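Local atomic coordinates of diol-dehydratase (Roseburia inulinivorans, PDB entry 5I2A), a protein that dehydrates 1,2-propanediol, acting as a B12-independent diol dehydratase of the glycyl radical enzyme family. Residues Leu462-Ser467 with Ile475-Thr480; Tyr591-Asp596 with Gly712-Thr717; Asn503-Val508 with Glu679-Pro684; Thr598-Ile603 with Asn625-Val630. All coordinates share one frame; numbering follows the deposited sequence. Where two conformers were deposited one is given.

Interaction 1. Residues Leu462-Ser467 with Ile475-Thr480; sequences LEMVFS and IASIQT
Met464 lays its CG and SD against the CB atoms of Ser477 and Ala476. The nearest pair is Met464 CG to Ser477 CB at 4.0 Å, and beyond it Met464 SD approaches Ala476 CB at 4.3 Å. With CG anti to the carbonyl carbon (chi1 -72°) and a further bend at chi2, the chain offers CG and then the sulfur to the loop, while CE folds back toward its own helix. Ser477 splits its functions: CB faces the methionine, whereas OG, anti to the backbone N (chi1 -170°), turns to helix 489-521, where it hydrogen-bonds Gln499 OE1 and Asn503 ND2. The contact illustrates how a helix can be followed closely by its own downstream chain. Helix 459-467 leads through the short strands 470-471 and 474-475 into a loop that comes back past its last turns, and a backbone hydrogen bond between Ala476 and Gly469 ties the return; all of this lies in the pyruvate formate lyase-like part of the protein. Farther along the loop no direct bond reaches the helix. Instead, in the one of two deposited conformers of Thr480 described here, a water joins the two sides: it donates to Val465 O over 2.7 Å and accepts from Thr480 OG1, also over 2.7 Å. Gln499 holds Ser477 through OE1 and the Thr480 hydroxyl through NE2. Val465 itself approaches Thr480 loosely, CA to OG1 at 4.4 Å, and its side chain leans on Phe486 and Phe492.

Interaction 2. Residues Tyr591-Asp596 with Gly712-Thr717; sequences YGKGLD and GRLAHT
His716 ND1 donates a hydrogen bond to Asp596 OD2, short at 2.5 Å and fairly straight (162° at the hydrogen). The aspartate accepts through its syn lone pair, and carboxylate and imidazole lie nearly coplanar, 14° apart. At the other end of the contact, Leu714 CD2 touches Tyr591 CD2 at 3.8 Å and Lys593 CG at 4.1 Å, while Arg713 O sits at the edge of the tyrosine ring, 3.9 Å from Tyr591 CE2. A stack on His647 and a hydrogen bond from the phenol oxygen to Thr709 O fix that ring. The second shell sets the 712-717 loop: Arg713 grips Thr717 O side-on with two nitrogens, NE at 3.0 Å and NH2 at 2.8 Å, and Thr717 OG1 donates to Leu714 O across the turn. Ala715 N is held by Asn590 OD1. His716 takes the third position of this type II beta turn, with the positive phi (68°) that this position calls for; its ring leaves the turn on the side of the aspartate. Asp596 in turn spends OD1 on Thr599 N, so one carboxylate serves both a histidine and a helix start, the latter role being that of a classical N-cap on helix 597-613.

Interaction 3. Residues Asn503-Val508 with Glu679-Pro684; sequences NIELMV and ETFKNP
Phe681 holds CG anti to its carbonyl carbon (chi1 -69°), and Val508, at chi1 172°, keeps CG2 beside its backbone N and anti to the carbonyl carbon, which puts this methyl over the flat of the ring. Val508 CG2 stands 4.0 Å from the ring centroid of Phe681, 24° off the normal, a CH-pi contact offset toward the rim on the CG side, with Phe681 CG only 3.7 Å from that methyl. Val508 CG1 adds a second touch at Phe681 CB. The far end of the ring meets the preceding helical turn: Glu505 CG comes within 4.0 Å of Phe681 CE1, and Ile504 CG2 within 4.2 Å of Phe681 CE2. On the face away from the valine, Thr680 OG1 lies over the rim. Glu505 runs extended past the ring at about a right angle, carrying its carboxylate to the second subunit, where OE2 accepts from Gly196 N. The same side chain lines the Phe681 ring and packs on His194 of the second subunit. Phe681 shares backbone hydrogen bonding with Tyr689, and Lys682 O accepts from Asn512 ND2. The arrangement is a loop leading into strand 688-689 of the mixed sheet, packed through Phe681 on helix 489-521 beside the dimer interface.

Interaction 4. Residues Thr598-Ile603 with Asn625-Val630; sequences TTAGDI and NTIRQV
Val630 and Ala600 meet at the centre of an antiparallel helix pair, a helical hairpin in which helix 597-613 turns back through a short connection into helix 620-632. The segment axes come within 8.6 Å and their directions differ by 146°. Packing is closest where the alanine leaves room: Val630 CG1, anti to its backbone N (chi1 175°), reaches Ala600 CA at 3.7 Å, lying against the main chain as well as against CB. The backbones can therefore approach, Ala600 CA and Ile627 CA being 5.1 Å apart. Val630 CG2, the other branch, packs on Ile603 CD1 at 3.9 Å, and Thr599 CG2 adds a side touch on CG1. The side chains meeting here do so through apolar groups, and no hydrogen bond joins the two segments. The side chain of Ile627 is more loosely engaged, CG2 to Ala600 CB at 4.4 Å, although its backbone is close and Ile627 O lies 4.2 Å from that CB. On the solvent side of its helix Arg628 pairs with Glu632 in a salt bridge. The partly exposed rim still holds one close methyl contact: Thr626 turns OG1 to Val622 O of its own helix and presents its methyl, CG2 to Ile603 CG2 at 3.8 Å.

How the interactions relate
Along the chain come interaction 1, the helical segment of interaction 3, loop 591-596, both halves of interaction 4, then 679-684 and 712-717, so interactions 2 and 3 alternate and both enclose interaction 4. Interactions 2 and 4 are neighbours, centres about 14 Å apart, joined by His716 against Thr598 and Thr599 and by Leu595 against Val630. Interactions 1 and 3, about 20 Å apart, meet through helix 489-521, where Ser477 OG and Asn503 ND2 probably hydrogen-bond. Two linked pairs thus tie loops to helices. Interactions 3 and 4 lie farthest apart, about 36 Å between centres: interaction 3 borders the second subunit, whereas interaction 4 lies within an outlying helical hairpin, untouched there by the other chain.

Interaction 1. Residues Leu462-Ser467 with Ile475-Thr480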
loop_
_atom_site.group_PDB
_atom_site.type_symbol
_atom_site.label_atom_id
_atom_site.label_comp_id
_atom_site.label_asym_id
_atom_site.label_seq_id
_atom_site.Cartn_x
_atom_site.Cartn_y
_atom_site.Cartn_z
ATOM N N LEU A 462 -27.075 -25.336 7.737
ATOM C CA LEU A 462 -27.976 -26.432 8.095
ATOM C C LEU A 462 -28.849 -26.823 6.895
ATOM O O LEU A 462 -29.000 -27.998 6.585
ATOM C CB LEU A 462 -28.864 -26.053 9.290
ATOM C CG LEU A 462 -29.895 -27.112 9.706
ATOM C CD1 LEU A 462 -29.210 -28.384 10.193
ATOM C CD2 LEU A 462 -30.823 -26.561 10.786
ATOM N N GLU A 463 -29.418 -25.832 6.229
ATOM C CA GLU A 463 -30.172 -26.084 5.004
ATOM C C GLU A 463 -29.315 -26.794 3.955
ATOM O O GLU A 463 -29.813 -27.645 3.229
ATOM C CB GLU A 463 -30.721 -24.788 4.428
ATOM C CG GLU A 463 -31.844 -24.185 5.245
ATOM C CD GLU A 463 -32.520 -23.035 4.521
ATOM O OE1 GLU A 463 -31.979 -21.911 4.527
ATOM O OE2 GLU A 463 -33.582 -23.262 3.924
ATOM N N MET A 464 -28.026 -26.463 3.894
ATOM C CA MET A 464 -27.136 -27.106 2.934
ATOM C C MET A 464 -26.911 -28.589 3.253
ATOM O O MET A 464 -26.629 -29.380 2.357
ATOM C CB MET A 464 -25.789 -26.380 2.857
ATOM C CG MET A 464 -25.843 -25.018 2.163
ATOM S SD MET A 464 -26.595 -24.997 0.508
ATOM C CE MET A 464 -28.272 -24.471 0.872
ATOM N N VAL A 465 -27.043 -28.980 4.512
ATOM C CA VAL A 465 -26.904 -30.400 4.816
ATOM C C VAL A 465 -28.047 -31.172 4.151
ATOM O O VAL A 465 -27.823 -32.232 3.573
ATOM C CB VAL A 465 -26.881 -30.687 6.328
ATOM C CG1 VAL A 465 -26.767 -32.196 6.584
ATOM C CG2 VAL A 465 -25.711 -29.966 6.977
ATOM N N PHE A 466 -29.257 -30.617 4.207
ATOM C CA PHE A 466 -30.428 -31.250 3.602
ATOM C C PHE A 466 -30.309 -31.299 2.084
ATOM O O PHE A 466 -30.680 -32.287 1.455
ATOM C CB PHE A 466 -31.723 -30.517 4.000
ATOM C CG PHE A 466 -32.211 -30.864 5.387
ATOM C CD1 PHE A 466 -32.955 -32.014 5.606
ATOM C CD2 PHE A 466 -31.919 -30.046 6.469
ATOM C CE1 PHE A 466 -33.406 -32.351 6.882
ATOM C CE2 PHE A 466 -32.355 -30.374 7.737
ATOM C CZ PHE A 466 -33.104 -31.533 7.949
ATOM N N SER A 467 -29.780 -30.229 1.507
ATOM C CA SER A 467 -29.751 -30.090 0.058
ATOM C C SER A 467 -28.426 -30.507 -0.563
ATOM O O SER A 467 -28.218 -30.286 -1.742
ATOM C CB SER A 467 -30.048 -28.648 -0.335
ATOM O OG SER A 467 -28.933 -27.824 -0.035
ATOM N N ILE A 475 -25.086 -25.336 -7.418
ATOM C CA ILE A 475 -24.119 -25.555 -6.354
ATOM C C ILE A 475 -23.892 -24.247 -5.599
ATOM O O ILE A 475 -23.597 -23.220 -6.207
ATOM C CB ILE A 475 -22.789 -26.096 -6.903
ATOM C CG1 ILE A 475 -22.991 -27.513 -7.450
ATOM C CG2 ILE A 475 -21.718 -26.119 -5.811
ATOM C CD1 ILE A 475 -21.704 -28.261 -7.717
ATOM N N ALA A 476 -24.069 -24.282 -4.282
ATOM C CA ALA A 476 -23.962 -23.069 -3.473
ATOM C C ALA A 476 -22.979 -23.231 -2.321
ATOM O O ALA A 476 -22.677 -22.268 -1.627
ATOM C CB ALA A 476 -25.317 -22.679 -2.934
ATOM N N SER A 477 -22.514 -24.459 -2.113
ATOM C CA SER A 477 -21.609 -24.793 -1.020
ATOM C C SER A 477 -20.974 -26.152 -1.308
ATOM O O SER A 477 -21.191 -26.717 -2.378
ATOM C CB SER A 477 -22.355 -24.813 0.320
ATOM O OG SER A 477 -21.455 -24.919 1.402
ATOM N N ILE A 478 -20.185 -26.670 -0.373
ATOM C CA ILE A 478 -19.601 -28.000 -0.539
ATOM C C ILE A 478 -20.669 -29.091 -0.490
ATOM O O ILE A 478 -21.741 -28.895 0.088
ATOM C CB ILE A 478 -18.540 -28.306 0.535
ATOM C CG1 ILE A 478 -19.103 -28.061 1.932
ATOM C CG2 ILE A 478 -17.311 -27.460 0.317
ATOM C CD1 ILE A 478 -18.177 -28.486 3.053
ATOM N N GLN A 479 -20.370 -30.227 -1.118
ATOM C CA GLN A 479 -21.247 -31.399 -1.101
ATOM C C GLN A 479 -20.863 -32.317 0.051
ATOM O O GLN A 479 -19.857 -33.008 -0.008
ATOM C CB GLN A 479 -21.174 -32.176 -2.427
ATOM C CG GLN A 479 -22.019 -31.597 -3.551
ATOM C CD GLN A 479 -21.695 -30.141 -3.808
ATOM O OE1 GLN A 479 -20.622 -29.817 -4.314
ATOM N NE2 GLN A 479 -22.610 -29.249 -3.422
ATOM N N THR A 480 -21.656 -32.338 1.106
ATOM C CA THR A 480 -21.385 -33.155 2.274
ATOM C C THR A 480 -22.098 -34.506 2.219
ATOM O O THR A 480 -22.001 -35.301 3.142
ATOM C CB THR A 480 -21.806 -32.424 3.568
ATOM O OG1 THR A 480 -23.032 -31.726 3.342
ATOM C CG2 THR A 480 -20.734 -31.440 4.002
HETATM O O HOH W 1 -25.339 -33.155 3.173
#

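Interaction 2. Residues Tyr591-Asp596 with Gly712-Thr717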
loop_
_atom_site.group_PDB
_atom_site.type_symbol
_atom_site.label_atom_id
_atom_site.label_comp_id
_atom_site.label_asym_id
_atom_site.label_seq_id
_atom_site.Cartn_x
_atom_site.Cartn_y
_atom_site.Cartn_z
ATOM N N TYR A 591 -44.072 -27.133 5.511
ATOM C CA TYR A 591 -44.954 -27.912 6.366
ATOM C C TYR A 591 -46.413 -27.914 5.861
ATOM O O TYR A 591 -47.343 -28.112 6.633
ATOM C CB TYR A 591 -44.897 -27.377 7.796
ATOM C CG TYR A 591 -43.580 -27.597 8.522
ATOM C CD1 TYR A 591 -43.205 -28.862 8.953
ATOM C CD2 TYR A 591 -42.736 -26.538 8.812
ATOM C CE1 TYR A 591 -42.017 -29.069 9.630
ATOM C CE2 TYR A 591 -41.540 -26.733 9.505
ATOM C CZ TYR A 591 -41.187 -28.000 9.909
ATOM O OH TYR A 591 -40.009 -28.217 10.594
ATOM N N GLY A 592 -46.599 -27.681 4.568
ATOM C CA GLY A 592 -47.927 -27.594 3.988
ATOM C C GLY A 592 -48.666 -26.304 4.310
ATOM O O GLY A 592 -49.866 -26.219 4.108
ATOM N N LYS A 593 -47.956 -25.286 4.787
ATOM C CA LYS A 593 -48.610 -24.040 5.183
ATOM C C LYS A 593 -48.702 -23.014 4.055
ATOM O O LYS A 593 -49.185 -21.905 4.263
ATOM C CB LYS A 593 -47.881 -23.415 6.377
ATOM C CG LYS A 593 -47.744 -24.338 7.577
ATOM C CD LYS A 593 -49.053 -24.465 8.332
ATOM C CE LYS A 593 -48.920 -25.435 9.501
ATOM N NZ LYS A 593 -50.106 -25.385 10.405
ATOM N N GLY A 594 -48.238 -23.368 2.863
ATOM C CA GLY A 594 -48.291 -22.438 1.748
ATOM C C GLY A 594 -46.926 -21.919 1.329
ATOM O O GLY A 594 -46.032 -21.747 2.156
ATOM N N LEU A 595 -46.761 -21.675 0.035
ATOM C CA LEU A 595 -45.504 -21.149 -0.477
ATOM C C LEU A 595 -45.691 -19.677 -0.768
ATOM O O LEU A 595 -46.782 -19.262 -1.146
ATOM C CB LEU A 595 -45.063 -21.911 -1.722
ATOM C CG LEU A 595 -45.015 -23.433 -1.581
ATOM C CD1 LEU A 595 -44.623 -24.064 -2.909
ATOM C CD2 LEU A 595 -44.057 -23.881 -0.475
ATOM N N ASP A 596 -44.645 -18.881 -0.581
ATOM C CA ASP A 596 -44.796 -17.431 -0.609
ATOM C C ASP A 596 -44.128 -16.788 -1.818
ATOM O O ASP A 596 -43.620 -17.476 -2.691
ATOM C CB ASP A 596 -44.243 -16.812 0.689
ATOM C CG ASP A 596 -42.745 -17.096 0.902
ATOM O OD1 ASP A 596 -42.075 -17.623 -0.009
ATOM O OD2 ASP A 596 -42.233 -16.789 1.994
ATOM N N GLY A 712 -39.374 -26.166 13.541
ATOM C CA GLY A 712 -40.795 -25.872 13.353
ATOM C C GLY A 712 -41.064 -24.465 12.845
ATOM O O GLY A 712 -42.206 -24.070 12.570
ATOM N N ARG A 713 -39.990 -23.699 12.724
ATOM C CA ARG A 713 -40.053 -22.350 12.208
ATOM C C ARG A 713 -40.473 -22.380 10.732
ATOM O O ARG A 713 -39.947 -23.163 9.959
ATOM C CB ARG A 713 -38.686 -21.683 12.390
ATOM C CG ARG A 713 -38.578 -20.279 11.879
ATOM C CD ARG A 713 -37.133 -19.729 11.916
ATOM N NE ARG A 713 -36.982 -18.923 10.718
ATOM C CZ ARG A 713 -36.690 -19.435 9.530
ATOM N NH1 ARG A 713 -36.445 -20.736 9.405
ATOM N NH2 ARG A 713 -36.644 -18.650 8.472
ATOM N N LEU A 714 -41.414 -21.530 10.346
ATOM C CA LEU A 714 -41.890 -21.509 8.965
ATOM C C LEU A 714 -40.942 -20.720 8.067
ATOM O O LEU A 714 -40.181 -19.873 8.535
ATOM C CB LEU A 714 -43.303 -20.916 8.884
ATOM C CG LEU A 714 -44.372 -21.650 9.701
ATOM C CD1 LEU A 714 -45.771 -21.080 9.436
ATOM C CD2 LEU A 714 -44.329 -23.148 9.436
ATOM N N ALA A 715 -41.002 -21.010 6.773
ATOM C CA ALA A 715 -40.130 -20.393 5.786
ATOM C C ALA A 715 -40.154 -18.860 5.818
ATOM O O ALA A 715 -41.213 -18.235 5.889
ATOM C CB ALA A 715 -40.509 -20.885 4.392
ATOM N N HIS A 716 -38.957 -18.284 5.782
ATOM C CA HIS A 716 -38.725 -16.849 5.613
ATOM C C HIS A 716 -39.179 -15.992 6.794
ATOM O O HIS A 716 -39.179 -14.774 6.703
ATOM C CB HIS A 716 -39.367 -16.381 4.302
ATOM C CG HIS A 716 -38.987 -17.243 3.136
ATOM N ND1 HIS A 716 -39.901 -17.714 2.220
ATOM C CD2 HIS A 716 -37.789 -17.770 2.780
ATOM C CE1 HIS A 716 -39.281 -18.479 1.337
ATOM N NE2 HIS A 716 -37.998 -18.533 1.656
ATOM N N THR A 717 -39.513 -16.627 7.914
ATOM C CA THR A 717 -39.792 -15.887 9.148
ATOM C C THR A 717 -38.462 -15.599 9.865
ATOM O O THR A 717 -37.447 -16.189 9.505
ATOM C CB THR A 717 -40.748 -16.663 10.066
ATOM O OG1 THR A 717 -40.124 -17.874 10.501
ATOM C CG2 THR A 717 -42.093 -16.959 9.329
#

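Interaction 3. Residues Asn503-Val508 with Glu679-Pro684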
loop_
_atom_site.group_PDB
_atom_site.type_symbol
_atom_site.label_atom_id
_atom_site.label_comp_id
_atom_site.label_asym_id
_atom_site.label_seq_id
_atom_site.Cartn_x
_atom_site.Cartn_y
_atom_site.Cartn_z
ATOM N N ASN A 503 -18.076 -22.298 5.110
ATOM C CA ASN A 503 -18.639 -20.973 4.921
ATOM C C ASN A 503 -18.090 -19.932 5.893
ATOM O O ASN A 503 -18.010 -18.758 5.559
ATOM C CB ASN A 503 -20.156 -21.057 4.994
ATOM C CG ASN A 503 -20.730 -21.585 3.706
ATOM O OD1 ASN A 503 -20.749 -20.878 2.701
ATOM N ND2 ASN A 503 -21.145 -22.850 3.707
ATOM N N ILE A 504 -17.676 -20.367 7.073
ATOM C CA ILE A 504 -16.994 -19.462 7.989
ATOM C C ILE A 504 -15.695 -18.949 7.372
ATOM O O ILE A 504 -15.379 -17.766 7.454
ATOM C CB ILE A 504 -16.691 -20.146 9.333
ATOM C CG1 ILE A 504 -17.977 -20.286 10.143
ATOM C CG2 ILE A 504 -15.658 -19.350 10.131
ATOM C CD1 ILE A 504 -17.836 -21.257 11.312
ATOM N N GLU A 505 -14.946 -19.839 6.732
ATOM C CA GLU A 505 -13.669 -19.438 6.161
ATOM C C GLU A 505 -13.856 -18.446 5.000
ATOM O O GLU A 505 -13.045 -17.532 4.809
ATOM C CB GLU A 505 -12.870 -20.661 5.695
ATOM C CG GLU A 505 -11.504 -20.272 5.133
ATOM C CD GLU A 505 -10.524 -21.443 5.025
ATOM O OE1 GLU A 505 -10.953 -22.606 5.176
ATOM O OE2 GLU A 505 -9.321 -21.182 4.803
ATOM N N LEU A 506 -14.925 -18.623 4.231
ATOM C CA LEU A 506 -15.270 -17.655 3.194
ATOM C C LEU A 506 -15.625 -16.278 3.777
ATOM O O LEU A 506 -15.324 -15.245 3.177
ATOM C CB LEU A 506 -16.430 -18.184 2.346
ATOM C CG LEU A 506 -16.107 -19.445 1.538
ATOM C CD1 LEU A 506 -17.274 -19.845 0.650
ATOM C CD2 LEU A 506 -14.851 -19.215 0.701
ATOM N N MET A 507 -16.288 -16.269 4.930
ATOM C CA MET A 507 -16.601 -15.022 5.610
ATOM C C MET A 507 -15.300 -14.327 6.030
ATOM O O MET A 507 -15.181 -13.118 5.911
ATOM C CB MET A 507 -17.494 -15.261 6.834
ATOM C CG MET A 507 -17.832 -13.982 7.596
ATOM S SD MET A 507 -18.970 -14.224 8.960
ATOM C CE MET A 507 -18.138 -15.409 10.009
ATOM N N VAL A 508 -14.333 -15.111 6.500
ATOM C CA VAL A 508 -13.016 -14.582 6.860
ATOM C C VAL A 508 -12.372 -13.960 5.604
ATOM O O VAL A 508 -11.824 -12.863 5.652
ATOM C CB VAL A 508 -12.107 -15.674 7.481
ATOM C CG1 VAL A 508 -10.666 -15.162 7.684
ATOM C CG2 VAL A 508 -12.696 -16.186 8.817
ATOM N N GLU A 679 -11.910 -18.490 16.328
ATOM C CA GLU A 679 -10.781 -17.997 17.134
ATOM C C GLU A 679 -9.417 -18.411 16.564
ATOM O O GLU A 679 -8.398 -17.966 17.058
ATOM C CB GLU A 679 -10.886 -18.462 18.590
ATOM C CG GLU A 679 -10.681 -19.971 18.783
ATOM C CD GLU A 679 -10.712 -20.415 20.255
ATOM O OE1 GLU A 679 -10.579 -21.628 20.499
ATOM O OE2 GLU A 679 -10.863 -19.568 21.160
ATOM N N THR A 680 -9.404 -19.233 15.515
ATOM C CA THR A 680 -8.148 -19.655 14.900
ATOM C C THR A 680 -7.739 -18.782 13.706
ATOM O O THR A 680 -6.624 -18.890 13.239
ATOM C CB THR A 680 -8.206 -21.132 14.405
ATOM O OG1 THR A 680 -9.028 -21.217 13.238
ATOM C CG2 THR A 680 -8.773 -22.073 15.491
ATOM N N PHE A 681 -8.635 -17.941 13.192
ATOM C CA PHE A 681 -8.316 -17.151 11.992
ATOM C C PHE A 681 -7.694 -15.804 12.335
ATOM O O PHE A 681 -7.919 -15.277 13.419
ATOM C CB PHE A 681 -9.577 -16.940 11.127
ATOM C CG PHE A 681 -10.056 -18.201 10.471
ATOM C CD1 PHE A 681 -9.454 -18.661 9.306
ATOM C CD2 PHE A 681 -11.071 -18.948 11.035
ATOM C CE1 PHE A 681 -9.871 -19.837 8.715
ATOM C CE2 PHE A 681 -11.500 -20.120 10.443
ATOM C CZ PHE A 681 -10.900 -20.570 9.287
ATOM N N LYS A 682 -6.921 -15.252 11.402
ATOM C CA LYS A 682 -6.199 -14.008 11.628
ATOM C C LYS A 682 -6.573 -12.964 10.595
ATOM O O LYS A 682 -7.050 -13.296 9.518
ATOM C CB LYS A 682 -4.689 -14.246 11.597
ATOM C CG LYS A 682 -4.223 -15.317 12.563
ATOM C CD LYS A 682 -2.743 -15.600 12.388
ATOM C CE LYS A 682 -2.299 -16.782 13.241
ATOM N NZ LYS A 682 -0.845 -17.079 13.069
ATOM N N ASN A 683 -6.342 -11.699 10.922
ATOM C CA ASN A 683 -6.694 -10.618 10.013
ATOM C C ASN A 683 -5.431 -9.887 9.575
ATOM O O ASN A 683 -4.372 -10.120 10.149
ATOM C CB ASN A 683 -7.717 -9.664 10.673
ATOM C CG ASN A 683 -7.193 -8.991 11.932
ATOM O OD1 ASN A 683 -6.064 -8.513 11.975
ATOM N ND2 ASN A 683 -8.038 -8.944 12.977
ATOM N N PRO A 684 -5.536 -9.012 8.555
ATOM C CA PRO A 684 -4.334 -8.355 8.023
ATOM C C PRO A 684 -3.741 -7.297 8.942
ATOM O O PRO A 684 -2.670 -6.778 8.629
ATOM C CB PRO A 684 -4.834 -7.702 6.719
ATOM C CG PRO A 684 -6.055 -8.463 6.369
ATOM C CD PRO A 684 -6.695 -8.778 7.676
#

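Interaction 4. Residues Thr598-Ile603 with Asn625-Val630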
loop_
_atom_site.group_PDB
_atom_site.type_symbol
_atom_site.label_atom_id
_atom_site.label_comp_id
_atom_site.label_asym_id
_atom_site.label_seq_id
_atom_site.Cartn_x
_atom_site.Cartn_y
_atom_site.Cartn_z
ATOM N N THR A 598 -41.332 -15.188 -2.014
ATOM C CA THR A 598 -39.901 -15.478 -2.092
ATOM C C THR A 598 -39.690 -16.820 -2.789
ATOM O O THR A 598 -38.865 -16.940 -3.685
ATOM C CB THR A 598 -39.235 -15.488 -0.689
ATOM O OG1 THR A 598 -39.378 -14.195 -0.093
ATOM C CG2 THR A 598 -37.748 -15.806 -0.798
ATOM N N THR A 599 -40.451 -17.829 -2.393
ATOM C CA THR A 599 -40.323 -19.125 -3.036
ATOM C C THR A 599 -40.767 -19.056 -4.509
ATOM O O THR A 599 -40.135 -19.637 -5.387
ATOM C CB THR A 599 -41.122 -20.179 -2.289
ATOM O OG1 THR A 599 -40.603 -20.288 -0.962
ATOM C CG2 THR A 599 -41.016 -21.532 -2.981
ATOM N N ALA A 600 -41.834 -18.313 -4.771
ATOM C CA ALA A 600 -42.309 -18.136 -6.138
ATOM C C ALA A 600 -41.193 -17.566 -7.011
ATOM O O ALA A 600 -40.884 -18.114 -8.056
ATOM C CB ALA A 600 -43.517 -17.236 -6.165
ATOM N N GLY A 601 -40.586 -16.477 -6.553
ATOM C CA GLY A 601 -39.468 -15.861 -7.243
ATOM C C GLY A 601 -38.295 -16.804 -7.450
ATOM O O GLY A 601 -37.730 -16.851 -8.547
ATOM N N ASP A 602 -37.928 -17.553 -6.409
ATOM C CA ASP A 602 -36.809 -18.486 -6.505
ATOM C C ASP A 602 -37.035 -19.495 -7.630
ATOM O O ASP A 602 -36.190 -19.680 -8.502
ATOM C CB ASP A 602 -36.600 -19.245 -5.193
ATOM C CG ASP A 602 -35.899 -18.415 -4.126
ATOM O OD1 ASP A 602 -35.326 -17.353 -4.433
ATOM O OD2 ASP A 602 -35.925 -18.850 -2.963
ATOM N N ILE A 603 -38.181 -20.158 -7.588
ATOM C CA ILE A 603 -38.514 -21.165 -8.584
ATOM C C ILE A 603 -38.664 -20.542 -9.979
ATOM O O ILE A 603 -38.254 -21.133 -10.977
ATOM C CB ILE A 603 -39.786 -21.910 -8.172
ATOM C CG1 ILE A 603 -39.493 -22.711 -6.905
ATOM C CG2 ILE A 603 -40.255 -22.840 -9.274
ATOM C CD1 ILE A 603 -40.711 -23.263 -6.235
ATOM N N ASN A 625 -46.588 -18.013 -15.342
ATOM C CA ASN A 625 -47.440 -19.129 -14.948
ATOM C C ASN A 625 -46.732 -20.023 -13.954
ATOM O O ASN A 625 -47.366 -20.804 -13.267
ATOM C CB ASN A 625 -47.902 -19.956 -16.158
ATOM C CG ASN A 625 -48.763 -19.159 -17.109
ATOM O OD1 ASN A 625 -49.678 -18.449 -16.685
ATOM N ND2 ASN A 625 -48.506 -19.292 -18.395
ATOM N N THR A 626 -45.418 -19.874 -13.848
ATOM C CA THR A 626 -44.679 -20.599 -12.831
ATOM C C THR A 626 -44.939 -19.917 -11.493
ATOM O O THR A 626 -45.221 -20.570 -10.500
ATOM C CB THR A 626 -43.182 -20.640 -13.123
ATOM O OG1 THR A 626 -42.960 -21.321 -14.361
ATOM C CG2 THR A 626 -42.454 -21.380 -12.018
ATOM N N ILE A 627 -44.878 -18.592 -11.502
ATOM C CA ILE A 627 -45.154 -17.777 -10.325
ATOM C C ILE A 627 -46.544 -18.033 -9.763
ATOM O O ILE A 627 -46.681 -18.441 -8.610
ATOM C CB ILE A 627 -45.008 -16.290 -10.649
ATOM C CG1 ILE A 627 -43.532 -15.940 -10.828
ATOM C CG2 ILE A 627 -45.652 -15.425 -9.576
ATOM C CD1 ILE A 627 -43.320 -14.568 -11.352
ATOM N N ARG A 628 -47.569 -17.820 -10.586
ATOM C CA ARG A 628 -48.951 -17.916 -10.131
ATOM C C ARG A 628 -49.204 -19.339 -9.644
ATOM O O ARG A 628 -49.926 -19.555 -8.670
ATOM C CB ARG A 628 -49.930 -17.515 -11.248
ATOM C CG ARG A 628 -51.385 -17.384 -10.793
ATOM C CD ARG A 628 -52.366 -17.813 -11.878
ATOM N NE ARG A 628 -52.015 -19.115 -12.434
ATOM C CZ ARG A 628 -52.808 -20.179 -12.409
ATOM N NH1 ARG A 628 -54.005 -20.101 -11.842
ATOM N NH2 ARG A 628 -52.397 -21.321 -12.942
ATOM N N GLN A 629 -48.560 -20.295 -10.299
ATOM C CA GLN A 629 -48.624 -21.697 -9.912
ATOM C C GLN A 629 -48.094 -21.973 -8.503
ATOM O O GLN A 629 -48.773 -22.609 -7.695
ATOM C CB GLN A 629 -47.844 -22.517 -10.929
ATOM C CG GLN A 629 -47.662 -23.979 -10.625
ATOM C CD GLN A 629 -46.898 -24.677 -11.735
ATOM O OE1 GLN A 629 -47.227 -24.527 -12.915
ATOM N NE2 GLN A 629 -45.869 -25.434 -11.367
ATOM N N VAL A 630 -46.872 -21.522 -8.224
ATOM C CA VAL A 630 -46.283 -21.683 -6.900
ATOM C C VAL A 630 -47.187 -21.051 -5.845
ATOM O O VAL A 630 -47.494 -21.661 -4.825
ATOM C CB VAL A 630 -44.883 -21.042 -6.815
ATOM C CG1 VAL A 630 -44.344 -21.117 -5.384
ATOM C CG2 VAL A 630 -43.933 -21.705 -7.797
#